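Local coordinates for protein Fe(2+) transporter FeoB (Escherichia coli, PDB 3I8S) that takes up ferrous iron across the inner membrane in a GTP-driven process, probably coupling GTP binding in its cytosolic domain to channel opening, at residues Leu108-Ile113 with Asp246-Cys251; Ser138-Cys143 with Ala253-Val258; Leu206-Gly211 with Gln224-Ala229. All blocks are in the same frame, centred on the assembly; numbering follows the deposited sequence. Where two conformers were deposited one is given.

Contact 1. Residues Leu108-Ile113 with Asp246-Cys251; sequences LLELGI and DARYQC
Glu110 and Arg248 reach for one another by the same first turn: in each, CG stands anti to the carbonyl carbon and beside the backbone N (chi1 -71° and -67°). Beyond CG both chains run extended, Glu110 off the last turn of helix 98-111 and Arg248 off the middle of helix 240-259, so two backbones whose nearest CA atoms, those of Glu110 and Arg248, are 10.6 Å apart meet through the ends of their side chains. The meeting is a long salt bridge, with Glu110 OE1 3.9 Å from Arg248 NE and 4.1 Å from Arg248 NH2. Carboxylate and guanidinium planes stand 88° apart and OE1 lies well out of the guanidinium plane, so charge alone links them and no N-H is aimed at this oxygen. The directed bonds go elsewhere. Tyr177 OH hydrogen-bonds both Glu110 OE2 and Arg248 NE, bridging acid and base, while NH1 is held by Glu210 and Tyr103 and NH2 by Gln207. With all three nitrogens engaged, the buried guanidinium is probably fixed in its rotation, and its charge is likely to be offset by the two glutamates. Just past Glu110 the helix stops at Gly112, whose positive phi and two weak N-H bonds back into the last turn, to Leu108 O and Leu109 O, make a Schellman motif; a side chain there would collide with the carbonyl O of Leu111. Trp203 of helix 198-210 packs on the side chain of Glu110. What results is a polar interdomain junction: a helix of the P-loop G domain faces the long last helix of the FeoB cytosolic helical domain, with a buried arginine shared between them.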
ATOM      1  N   LEU A 108      -2.495   1.500   0.494  1.00 22.23           N
ATOM      2  CA  LEU A 108      -2.615   0.167   1.104  1.00 22.83           C
ATOM      3  C   LEU A 108      -3.361   0.253   2.420  1.00 22.81           C
ATOM      4  O   LEU A 108      -4.256  -0.535   2.667  1.00 21.66           O
ATOM      5  CB  LEU A 108      -1.265  -0.485   1.373  1.00 23.46           C
ATOM      6  CG  LEU A 108      -0.380  -0.640   0.163  1.00 26.27           C
ATOM      7  CD1 LEU A 108       0.925  -1.137   0.659  1.00 25.17           C
ATOM      8  CD2 LEU A 108      -1.063  -1.582  -0.811  1.00 25.65           C
ATOM      9  N   LEU A 109      -3.020   1.251   3.226  1.00 23.31           N
ATOM     10  CA  LEU A 109      -3.637   1.419   4.550  1.00 23.62           C
ATOM     11  C   LEU A 109      -5.125   1.796   4.431  1.00 24.26           C
ATOM     12  O   LEU A 109      -5.961   1.343   5.218  1.00 24.91           O
ATOM     13  CB  LEU A 109      -2.837   2.495   5.322  1.00 24.32           C
ATOM     14  CG  LEU A 109      -1.410   2.074   5.695  1.00 22.09           C
ATOM     15  CD1 LEU A 109      -0.625   3.262   6.298  1.00 21.54           C
ATOM     16  CD2 LEU A 109      -1.444   0.893   6.625  1.00 23.52           C
ATOM     17  N   GLU A 110      -5.451   2.617   3.448  1.00 24.94           N
ATOM     18  CA  GLU A 110      -6.840   2.988   3.193  1.00 26.57           C
ATOM     19  C   GLU A 110      -7.715   1.803   2.747  1.00 27.50           C
ATOM     20  O   GLU A 110      -8.923   1.776   3.030  1.00 25.16           O
ATOM     21  CB  GLU A 110      -6.934   4.097   2.167  1.00 26.98           C
ATOM     22  CG  GLU A 110      -6.477   5.415   2.648  1.00 28.78           C
ATOM     23  CD  GLU A 110      -7.004   6.525   1.784  1.00 30.16           C
ATOM     24  OE1 GLU A 110      -6.666   6.585   0.569  1.00 38.16           O
ATOM     25  OE2 GLU A 110      -7.792   7.306   2.308  1.00 37.49           O
ATOM     26  N   LEU A 111      -7.106   0.830   2.068  1.00 27.24           N
ATOM     27  CA  LEU A 111      -7.803  -0.420   1.708  1.00 28.42           C
ATOM     28  C   LEU A 111      -7.994  -1.315   2.922  1.00 28.90           C
ATOM     29  O   LEU A 111      -8.848  -2.233   2.940  1.00 29.88           O
ATOM     30  CB  LEU A 111      -7.010  -1.174   0.618  1.00 28.35           C
ATOM     31  CG  LEU A 111      -7.243  -0.593  -0.764  1.00 29.13           C
ATOM     32  CD1 LEU A 111      -6.156  -1.108  -1.729  1.00 32.37           C
ATOM     33  CD2 LEU A 111      -8.659  -0.964  -1.211  1.00 28.37           C
ATOM     34  N   GLY A 112      -7.203  -1.055   3.954  1.00 28.83           N
ATOM     35  CA  GLY A 112      -7.359  -1.763   5.201  1.00 29.19           C
ATOM     36  C   GLY A 112      -6.693  -3.123   5.226  1.00 29.87           C
ATOM     37  O   GLY A 112      -6.977  -3.928   6.120  1.00 30.00           O
ATOM     38  N   ILE A 113      -5.820  -3.412   4.258  1.00 29.51           N
ATOM     39  CA  ILE A 113      -5.179  -4.739   4.234  1.00 29.78           C
ATOM     40  C   ILE A 113      -4.066  -4.741   5.303  1.00 28.20           C
ATOM     41  O   ILE A 113      -3.350  -3.739   5.391  1.00 26.88           O
ATOM     42  CB  ILE A 113      -4.450  -5.081   2.884  1.00 30.76           C
ATOM     43  CG1 ILE A 113      -5.197  -4.589   1.635  1.00 33.79           C
ATOM     44  CG2 ILE A 113      -4.129  -6.577   2.865  1.00 30.78           C
ATOM     45  CD1 ILE A 113      -6.513  -5.158   1.441  1.00 34.01           C
ATOM     46  N   ASP A 246      -5.009  16.171  -3.092  1.00 27.73           N
ATOM     47  CA  ASP A 246      -4.404  17.164  -2.208  1.00 28.10           C
ATOM     48  C   ASP A 246      -4.520  16.691  -0.742  1.00 26.83           C
ATOM     49  O   ASP A 246      -3.573  16.821   0.025  1.00 26.90           O
ATOM     50  CB  ASP A 246      -5.041  18.560  -2.411  1.00 29.03           C
ATOM     51  CG  ASP A 246      -4.426  19.343  -3.600  1.00 34.30           C
ATOM     52  OD1 ASP A 246      -3.311  19.004  -4.060  1.00 40.65           O
ATOM     53  OD2 ASP A 246      -5.050  20.332  -4.071  1.00 41.96           O
ATOM     54  N   ALA A 247      -5.666  16.109  -0.377  1.00 25.83           N
ATOM     55  CA  ALA A 247      -5.843  15.539   0.978  1.00 25.85           C
ATOM     56  C   ALA A 247      -4.730  14.508   1.257  1.00 25.35           C
ATOM     57  O   ALA A 247      -4.124  14.502   2.324  1.00 22.58           O
ATOM     58  CB  ALA A 247      -7.221  14.896   1.151  1.00 26.09           C
ATOM     59  N   ARG A 248      -4.455  13.651   0.274  1.00 23.93           N
ATOM     60  CA  ARG A 248      -3.407  12.623   0.430  1.00 24.92           C
ATOM     61  C   ARG A 248      -2.044  13.222   0.623  1.00 22.93           C
ATOM     62  O   ARG A 248      -1.347  12.887   1.578  1.00 22.28           O
ATOM     63  CB  ARG A 248      -3.412  11.643  -0.753  1.00 24.86           C
ATOM     64  CG  ARG A 248      -4.654  10.817  -0.769  1.00 25.02           C
ATOM     65  CD  ARG A 248      -4.857  10.071  -2.101  1.00 27.29           C
ATOM     66  NE  ARG A 248      -6.110   9.343  -2.074  1.00 27.74           N
ATOM     67  CZ  ARG A 248      -6.627   8.735  -3.142  1.00 32.90           C
ATOM     68  NH1 ARG A 248      -5.990   8.787  -4.299  1.00 32.38           N
ATOM     69  NH2 ARG A 248      -7.768   8.084  -3.042  1.00 33.13           N
ATOM     70  N   TYR A 249      -1.670  14.159  -0.235  1.00 23.81           N
ATOM     71  CA  TYR A 249      -0.374  14.782  -0.100  1.00 24.05           C
ATOM     72  C   TYR A 249      -0.248  15.594   1.204  1.00 23.73           C
ATOM     73  O   TYR A 249       0.813  15.602   1.841  1.00 22.67           O
ATOM     74  CB  TYR A 249      -0.059  15.566  -1.365  1.00 26.39           C
ATOM     75  CG  TYR A 249       0.231  14.622  -2.568  1.00 26.95           C
ATOM     76  CD1 TYR A 249       1.359  13.803  -2.578  1.00 29.70           C
ATOM     77  CD2 TYR A 249      -0.629  14.534  -3.655  1.00 30.17           C
ATOM     78  CE1 TYR A 249       1.653  12.946  -3.667  1.00 30.19           C
ATOM     79  CE2 TYR A 249      -0.350  13.689  -4.755  1.00 29.10           C
ATOM     80  CZ  TYR A 249       0.799  12.891  -4.762  1.00 29.83           C
ATOM     81  OH  TYR A 249       1.073  12.029  -5.846  1.00 28.29           O
ATOM     82  N   GLN A 250      -1.326  16.256   1.625  1.00 23.38           N
ATOM     83  CA  GLN A 250      -1.318  17.009   2.892  0.50 23.04           C
ATOM     84  C   GLN A 250      -0.988  16.071   4.047  1.00 23.65           C
ATOM     85  O   GLN A 250      -0.181  16.373   4.944  1.00 21.68           O
ATOM     86  CB  GLN A 250      -2.686  17.643   3.187  0.50 23.42           C
ATOM     87  CG  GLN A 250      -2.671  18.496   4.477  0.50 22.41           C
ATOM     88  CD  GLN A 250      -4.059  18.831   5.030  0.50 22.83           C
ATOM     89  OE1 GLN A 250      -4.224  19.799   5.777  0.50 25.08           O
ATOM     90  NE2 GLN A 250      -5.036  18.014   4.705  0.50 17.14           N
ATOM     91  N   CYS A 251      -1.655  14.928   4.045  1.00 23.78           N
ATOM     92  CA  CYS A 251      -1.485  13.925   5.066  1.00 23.53           C
ATOM     93  C   CYS A 251      -0.021  13.460   5.164  1.00 23.30           C
ATOM     94  O   CYS A 251       0.594  13.430   6.256  1.00 21.57           O
ATOM     95  CB  CYS A 251      -2.394  12.746   4.764  1.00 25.72           C
ATOM     96  SG  CYS A 251      -2.146  11.398   5.906  1.00 31.73           S
TER

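Contact 2. Residues Ser138-Cys143 with Ala253-Val258; sequences SARLGC and AAICDV
Arg140 lies along the side of helix 240-259, its aliphatic part against Ile255 and its flat end against Val258. CB of Arg140 is 4.0 Å from Ile255 CG1, and Arg140 CD sits almost as close to the same carbon; the two side chains run antiparallel alongside one another. Farther out, chi4 of 74° swings the guanidinium out of line with its extended chain and lays one face over the valine. Val258 CG1 stands 3.4 Å above that plane, nearer its border than its middle, and comes within 3.5 Å of Arg140 NH2. With CG1 anti to its own backbone N (chi1 174°), Val258 offers this methyl to the face. Deeper in, Leu141 CD2 touches Ile255 CD1 at 4.1 Å, the two side chains crossing at about a right angle. These contacts set helix 134-141 of the G domain against the far end of the helical domain's last helix, where the chain comes back to the G domain: immediately afterwards strand 260-262 pairs antiparallel with strand 130-132. Behind the first shell, NH1 of Arg140 hydrogen-bonds Ala136 O one turn back in its own helix, which probably helps hold the guanidinium in place. Leu141 is backed by Leu106 and Leu109 of helix 98-111 and by Val117 of strand 115-120. The end of helix 134-141 is tied down as the chain turns through Gly142, with positive phi: Gly142 N bonds to Ser138 O at 2.8 Å, and Ser138 OG donates to Cys143 O at 2.6 Å, approaching from 49° out of the carbonyl plane.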
ATOM      1  N   SER A 138       5.198   4.716  12.734  1.00 21.21           N
ATOM      2  CA  SER A 138       4.303   3.594  12.989  1.00 23.21           C
ATOM      3  C   SER A 138       2.986   4.080  13.596  1.00 23.34           C
ATOM      4  O   SER A 138       1.895   3.658  13.190  1.00 23.37           O
ATOM      5  CB  SER A 138       4.945   2.575  13.941  1.00 23.80           C
ATOM      6  OG  SER A 138       4.058   1.488  14.187  1.00 27.91           O
ATOM      7  N   ALA A 139       3.096   4.967  14.580  1.00 22.86           N
ATOM      8  CA  ALA A 139       1.932   5.603  15.209  1.00 23.80           C
ATOM      9  C   ALA A 139       0.971   6.297  14.233  1.00 24.06           C
ATOM     10  O   ALA A 139      -0.248   6.266  14.458  1.00 25.64           O
ATOM     11  CB  ALA A 139       2.386   6.618  16.274  1.00 23.55           C
ATOM     12  N   ARG A 140       1.511   6.985  13.221  1.00 24.03           N
ATOM     13  CA  ARG A 140       0.713   7.749  12.250  1.00 23.37           C
ATOM     14  C   ARG A 140       0.107   6.857  11.143  1.00 23.32           C
ATOM     15  O   ARG A 140      -0.970   7.171  10.599  1.00 23.38           O
ATOM     16  CB  ARG A 140       1.544   8.882  11.646  1.00 23.36           C
ATOM     17  CG  ARG A 140       1.697  10.073  12.635  1.00 22.62           C
ATOM     18  CD  ARG A 140       2.897  11.012  12.310  1.00 23.43           C
ATOM     19  NE  ARG A 140       2.899  12.066  13.295  1.00 23.46           N
ATOM     20  CZ  ARG A 140       3.273  11.926  14.573  1.00 22.50           C
ATOM     21  NH1 ARG A 140       3.734  10.772  15.053  1.00 22.74           N
ATOM     22  NH2 ARG A 140       3.188  12.958  15.383  1.00 21.92           N
ATOM     23  N   LEU A 141       0.803   5.778  10.835  1.00 23.26           N
ATOM     24  CA  LEU A 141       0.365   4.787   9.857  1.00 23.37           C
ATOM     25  C   LEU A 141      -0.611   3.778  10.420  1.00 22.97           C
ATOM     26  O   LEU A 141      -1.470   3.296   9.689  1.00 24.14           O
ATOM     27  CB  LEU A 141       1.566   4.044   9.289  1.00 22.66           C
ATOM     28  CG  LEU A 141       2.558   4.929   8.537  1.00 21.39           C
ATOM     29  CD1 LEU A 141       3.657   3.994   7.934  1.00 21.94           C
ATOM     30  CD2 LEU A 141       1.871   5.797   7.477  1.00 21.69           C
ATOM     31  N   GLY A 142      -0.478   3.457  11.707  1.00 23.00           N
ATOM     32  CA  GLY A 142      -1.239   2.415  12.330  1.00 23.75           C
ATOM     33  C   GLY A 142      -0.784   1.013  11.996  1.00 25.26           C
ATOM     34  O   GLY A 142      -1.557   0.061  12.086  1.00 25.42           O
ATOM     35  N   CYS A 143       0.465   0.877  11.568  1.00 24.82           N
ATOM     36  CA  CYS A 143       1.038  -0.416  11.295  1.00 25.29           C
ATOM     37  C   CYS A 143       2.508  -0.434  11.715  1.00 25.14           C
ATOM     38  O   CYS A 143       3.137   0.635  11.870  1.00 23.75           O
ATOM     39  CB  CYS A 143       0.865  -0.794   9.816  1.00 26.04           C
ATOM     40  SG  CYS A 143       1.900   0.142   8.675  1.00 29.66           S
ATOM     41  N   ALA A 253       2.688  14.929   3.888  1.00 21.03           N
ATOM     42  CA  ALA A 253       3.513  16.046   4.260  1.00 20.24           C
ATOM     43  C   ALA A 253       3.547  16.259   5.794  1.00 19.62           C
ATOM     44  O   ALA A 253       4.607  16.529   6.376  1.00 19.72           O
ATOM     45  CB  ALA A 253       3.029  17.337   3.478  1.00 19.40           C
ATOM     46  N   ALA A 254       2.381  16.128   6.432  1.00 18.51           N
ATOM     47  CA  ALA A 254       2.257  16.318   7.884  1.00 19.88           C
ATOM     48  C   ALA A 254       3.022  15.232   8.651  1.00 18.82           C
ATOM     49  O   ALA A 254       3.695  15.520   9.634  1.00 18.51           O
ATOM     50  CB  ALA A 254       0.743  16.327   8.262  1.00 18.59           C
ATOM     51  N   ILE A 255       2.917  13.985   8.186  1.00 19.85           N
ATOM     52  CA  ILE A 255       3.686  12.840   8.718  1.00 19.90           C
ATOM     53  C   ILE A 255       5.186  13.075   8.579  1.00 19.59           C
ATOM     54  O   ILE A 255       5.950  12.995   9.540  1.00 19.52           O
ATOM     55  CB  ILE A 255       3.264  11.470   8.003  1.00 19.47           C
ATOM     56  CG1 ILE A 255       1.825  11.131   8.321  1.00 20.80           C
ATOM     57  CG2 ILE A 255       4.176  10.294   8.435  1.00 21.51           C
ATOM     58  CD1 ILE A 255       1.278   9.859   7.558  1.00 20.77           C
ATOM     59  N   CYS A 256       5.597  13.448   7.392  1.00 19.92           N
ATOM     60  CA  CYS A 256       6.991  13.608   7.142  1.00 21.26           C
ATOM     61  C   CYS A 256       7.623  14.753   7.911  1.00 20.80           C
ATOM     62  O   CYS A 256       8.795  14.660   8.277  1.00 20.07           O
ATOM     63  CB  CYS A 256       7.259  13.739   5.665  1.00 21.15           C
ATOM     64  SG  CYS A 256       6.999  12.193   4.854  1.00 26.04           S
ATOM     65  N   ASP A 257       6.853  15.795   8.181  1.00 20.34           N
ATOM     66  CA  ASP A 257       7.326  16.910   8.992  1.00 21.12           C
ATOM     67  C   ASP A 257       7.746  16.468  10.394  1.00 20.58           C
ATOM     68  O   ASP A 257       8.659  17.029  10.943  1.00 19.48           O
ATOM     69  CB  ASP A 257       6.257  17.990   9.163  1.00 21.68           C
ATOM     70  CG  ASP A 257       6.118  18.892   7.946  1.00 25.35           C
ATOM     71  OD1 ASP A 257       6.946  18.767   7.013  1.00 24.44           O
ATOM     72  OD2 ASP A 257       5.163  19.724   7.937  1.00 28.94           O
ATOM     73  N   VAL A 258       7.052  15.483  10.953  1.00 20.35           N
ATOM     74  CA  VAL A 258       7.347  14.951  12.272  1.00 21.47           C
ATOM     75  C   VAL A 258       8.432  13.889  12.243  1.00 21.34           C
ATOM     76  O   VAL A 258       9.357  13.886  13.058  1.00 20.66           O
ATOM     77  CB  VAL A 258       6.068  14.333  12.892  1.00 21.03           C
ATOM     78  CG1 VAL A 258       6.384  13.643  14.207  1.00 22.57           C
ATOM     79  CG2 VAL A 258       4.983  15.435  13.108  1.00 21.28           C
TER

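Contact 3. Residues Leu206-Gly211 with Gln224-Ala229; sequences LQMLEG and QHLDAA
Met208 and Leu209 pack on Leu226 and Ala229 in a buried helix-to-helix contact between apolar side chains inside the FeoB cytosolic helical domain, the all-helical part that follows the G domain. It joins the end of helix 198-210 to the first turn of helix 226-236, with short helix 213-218 in the connection between them. Leu226 does most of the work. With CG anti to the backbone N (chi1 176°), its branch reaches across to helix 198-210 and divides there: CD1 lies 3.8 Å from Leu209 CD2, and CD2 lies 4.0 Å from Met208 CE. The methionine is bent at chi3 (68°), which curls its terminal methyl round to meet Leu226 CD2 and, slightly farther off, CB. Leu209 and Leu226 cross at a slant, and CD2 of Leu209 also reaches Ala229 CB at 4.1 Å, one turn farther along. Cut back to an alanine, Leu226 would lose the whole branch beyond CB, which would probably open a gap between helices 198-210 and 226-236 and leave Met208 CE and Leu209 CD2 without their chief partner across the contact. Other helices surround these side chains: Arg216 of helix 213-218 touches both Met208 and Leu226, Glu184 of helix 179-191 packs on Leu209 and Ala229, and Ile244 of helix 240-259 packs on Leu209. Helix 198-210 ends right here in a Schellman motif at Gly211, with phi at 101°. The carbonyl O of Met208 takes the Gly211 N-H at 3.0 Å, and the same oxygen lies 3.8 Å from Leu226 CD1.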
ATOM      1  N   LEU A 206     -13.913   6.432  -3.856  1.00 21.79           N
ATOM      2  CA  LEU A 206     -13.021   7.600  -3.938  1.00 22.88           C
ATOM      3  C   LEU A 206     -12.138   7.523  -5.189  1.00 22.99           C
ATOM      4  O   LEU A 206     -11.936   8.519  -5.872  1.00 23.86           O
ATOM      5  CB  LEU A 206     -12.157   7.698  -2.682  1.00 23.58           C
ATOM      6  CG  LEU A 206     -12.658   8.518  -1.502  1.00 28.10           C
ATOM      7  CD1 LEU A 206     -11.526   8.694  -0.496  1.00 34.00           C
ATOM      8  CD2 LEU A 206     -13.209   9.894  -1.943  1.00 28.94           C
ATOM      9  N   GLN A 207     -11.659   6.316  -5.536  1.00 21.82           N
ATOM     10  CA  GLN A 207     -10.872   6.155  -6.743  1.00 21.89           C
ATOM     11  C   GLN A 207     -11.684   6.528  -7.973  1.00 22.18           C
ATOM     12  O   GLN A 207     -11.162   7.165  -8.902  1.00 23.02           O
ATOM     13  CB  GLN A 207     -10.331   4.728  -6.864  1.00 22.46           C
ATOM     14  CG  GLN A 207      -9.352   4.401  -5.777  1.00 23.19           C
ATOM     15  CD  GLN A 207      -8.093   5.189  -5.948  1.00 27.05           C
ATOM     16  OE1 GLN A 207      -7.717   5.969  -5.098  1.00 25.31           O
ATOM     17  NE2 GLN A 207      -7.423   4.981  -7.095  1.00 29.55           N
ATOM     18  N   MET A 208     -12.961   6.157  -7.989  1.00 21.87           N
ATOM     19  CA  MET A 208     -13.801   6.450  -9.154  1.00 22.85           C
ATOM     20  C   MET A 208     -14.039   7.968  -9.277  1.00 21.72           C
ATOM     21  O   MET A 208     -14.022   8.530 -10.376  1.00 22.41           O
ATOM     22  CB  MET A 208     -15.150   5.734  -9.040  1.00 22.13           C
ATOM     23  CG  MET A 208     -15.115   4.207  -9.144  1.00 26.20           C
ATOM     24  SD  MET A 208     -16.752   3.530  -8.753  1.00 27.92           S
ATOM     25  CE  MET A 208     -17.659   4.132 -10.148  1.00 29.70           C
ATOM     26  N   LEU A 209     -14.275   8.611  -8.156  1.00 22.72           N
ATOM     27  CA  LEU A 209     -14.432  10.077  -8.131  1.00 23.22           C
ATOM     28  C   LEU A 209     -13.147  10.806  -8.579  1.00 23.88           C
ATOM     29  O   LEU A 209     -13.217  11.866  -9.188  1.00 23.97           O
ATOM     30  CB  LEU A 209     -14.816  10.543  -6.728  1.00 23.18           C
ATOM     31  CG  LEU A 209     -16.166  10.031  -6.201  1.00 21.68           C
ATOM     32  CD1 LEU A 209     -16.339  10.291  -4.691  1.00 24.90           C
ATOM     33  CD2 LEU A 209     -17.301  10.648  -7.003  1.00 23.95           C
ATOM     34  N   GLU A 210     -11.991  10.240  -8.258  1.00 23.90           N
ATOM     35  CA  GLU A 210     -10.720  10.765  -8.715  1.00 25.09           C
ATOM     36  C   GLU A 210     -10.512  10.590 -10.229  1.00 25.31           C
ATOM     37  O   GLU A 210      -9.669  11.269 -10.811  1.00 26.29           O
ATOM     38  CB  GLU A 210      -9.557  10.166  -7.891  1.00 24.50           C
ATOM     39  CG  GLU A 210      -8.281  10.959  -8.054  1.00 26.47           C
ATOM     40  CD  GLU A 210      -7.107  10.377  -7.298  1.00 30.44           C
ATOM     41  OE1 GLU A 210      -7.093   9.137  -7.059  1.00 36.98           O
ATOM     42  OE2 GLU A 210      -6.198  11.194  -6.944  1.00 38.60           O
ATOM     43  N   GLY A 211     -11.302   9.712 -10.864  1.00 25.54           N
ATOM     44  CA  GLY A 211     -11.222   9.409 -12.287  1.00 25.69           C
ATOM     45  C   GLY A 211     -10.508   8.115 -12.646  1.00 25.83           C
ATOM     46  O   GLY A 211     -10.137   7.924 -13.792  1.00 25.64           O
ATOM     47  N   GLN A 224     -22.812   3.383 -12.871  1.00 30.13           N
ATOM     48  CA  GLN A 224     -23.959   4.113 -13.411  1.00 29.93           C
ATOM     49  C   GLN A 224     -24.357   5.402 -12.650  1.00 29.33           C
ATOM     50  O   GLN A 224     -25.148   6.210 -13.147  1.00 28.30           O
ATOM     51  CB  GLN A 224     -25.170   3.162 -13.488  1.00 30.98           C
ATOM     52  CG  GLN A 224     -25.185   2.310 -14.733  1.00 33.86           C
ATOM     53  CD  GLN A 224     -25.759   3.047 -15.953  1.00 39.31           C
ATOM     54  OE1 GLN A 224     -25.227   4.084 -16.383  1.00 42.58           O
ATOM     55  NE2 GLN A 224     -26.852   2.511 -16.516  1.00 41.36           N
ATOM     56  N   HIS A 225     -23.808   5.584 -11.448  1.00 28.18           N
ATOM     57  CA  HIS A 225     -24.197   6.684 -10.568  1.00 27.32           C
ATOM     58  C   HIS A 225     -23.090   7.724 -10.441  1.00 25.94           C
ATOM     59  O   HIS A 225     -23.280   8.762  -9.794  1.00 24.52           O
ATOM     60  CB  HIS A 225     -24.560   6.114  -9.190  1.00 28.30           C
ATOM     61  CG  HIS A 225     -25.726   5.186  -9.236  1.00 30.39           C
ATOM     62  ND1 HIS A 225     -27.033   5.630  -9.264  1.00 32.98           N
ATOM     63  CD2 HIS A 225     -25.781   3.840  -9.331  1.00 30.81           C
ATOM     64  CE1 HIS A 225     -27.840   4.586  -9.349  1.00 33.29           C
ATOM     65  NE2 HIS A 225     -27.103   3.490  -9.388  1.00 31.86           N
ATOM     66  N   LEU A 226     -21.966   7.448 -11.108  1.00 24.50           N
ATOM     67  CA  LEU A 226     -20.752   8.243 -10.980  1.00 24.55           C
ATOM     68  C   LEU A 226     -20.896   9.631 -11.608  1.00 23.71           C
ATOM     69  O   LEU A 226     -20.515  10.625 -11.011  1.00 22.17           O
ATOM     70  CB  LEU A 226     -19.558   7.475 -11.573  1.00 24.28           C
ATOM     71  CG  LEU A 226     -18.257   8.256 -11.583  1.00 24.74           C
ATOM     72  CD1 LEU A 226     -17.860   8.587 -10.164  1.00 22.26           C
ATOM     73  CD2 LEU A 226     -17.172   7.490 -12.337  1.00 24.65           C
ATOM     74  N   ASP A 227     -21.506   9.725 -12.778  1.00 23.37           N
ATOM     75  CA  ASP A 227     -21.712  11.050 -13.396  1.00 24.14           C
ATOM     76  C   ASP A 227     -22.565  11.999 -12.534  1.00 23.82           C
ATOM     77  O   ASP A 227     -22.254  13.193 -12.415  1.00 22.90           O
ATOM     78  CB  ASP A 227     -22.334  10.920 -14.805  1.00 24.80           C
ATOM     79  CG  ASP A 227     -21.340  10.370 -15.831  1.00 27.27           C
ATOM     80  OD1 ASP A 227     -20.164  10.132 -15.439  1.00 32.37           O
ATOM     81  OD2 ASP A 227     -21.730  10.193 -17.021  1.00 29.94           O
ATOM     82  N   ALA A 228     -23.633  11.459 -11.944  1.00 23.48           N
ATOM     83  CA  ALA A 228     -24.497  12.245 -11.080  1.00 23.07           C
ATOM     84  C   ALA A 228     -23.737  12.673  -9.851  1.00 22.31           C
ATOM     85  O   ALA A 228     -23.851  13.839  -9.427  1.00 23.02           O
ATOM     86  CB  ALA A 228     -25.743  11.470 -10.703  1.00 23.12           C
ATOM     87  N   ALA A 229     -22.909  11.767  -9.312  1.00 21.51           N
ATOM     88  CA  ALA A 229     -22.089  12.089  -8.140  1.00 21.71           C
ATOM     89  C   ALA A 229     -21.085  13.205  -8.462  1.00 21.08           C
ATOM     90  O   ALA A 229     -20.955  14.158  -7.698  1.00 19.48           O
ATOM     91  CB  ALA A 229     -21.344  10.856  -7.625  1.00 20.98           C
TER

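Contact 3 lies wholly within the helical domain and is built from buried apolar side chains; contacts 1 and 2 are only partly buried and join that domain to the G domain. Both of these use helix 240-259, contact 1 through charge, contact 2 through an arginine laid along aliphatic groups. Their centres are 11 Å apart, and they touch where Leu109 CD1 meets Leu141 O at 3.5 Å. Contact 3 reaches contact 1 through the polar residues flanking Met208 and Leu209, Gln207 and Glu210, which both meet Arg248. From contact 2 it is separate, with nearest atoms about 14 Å apart.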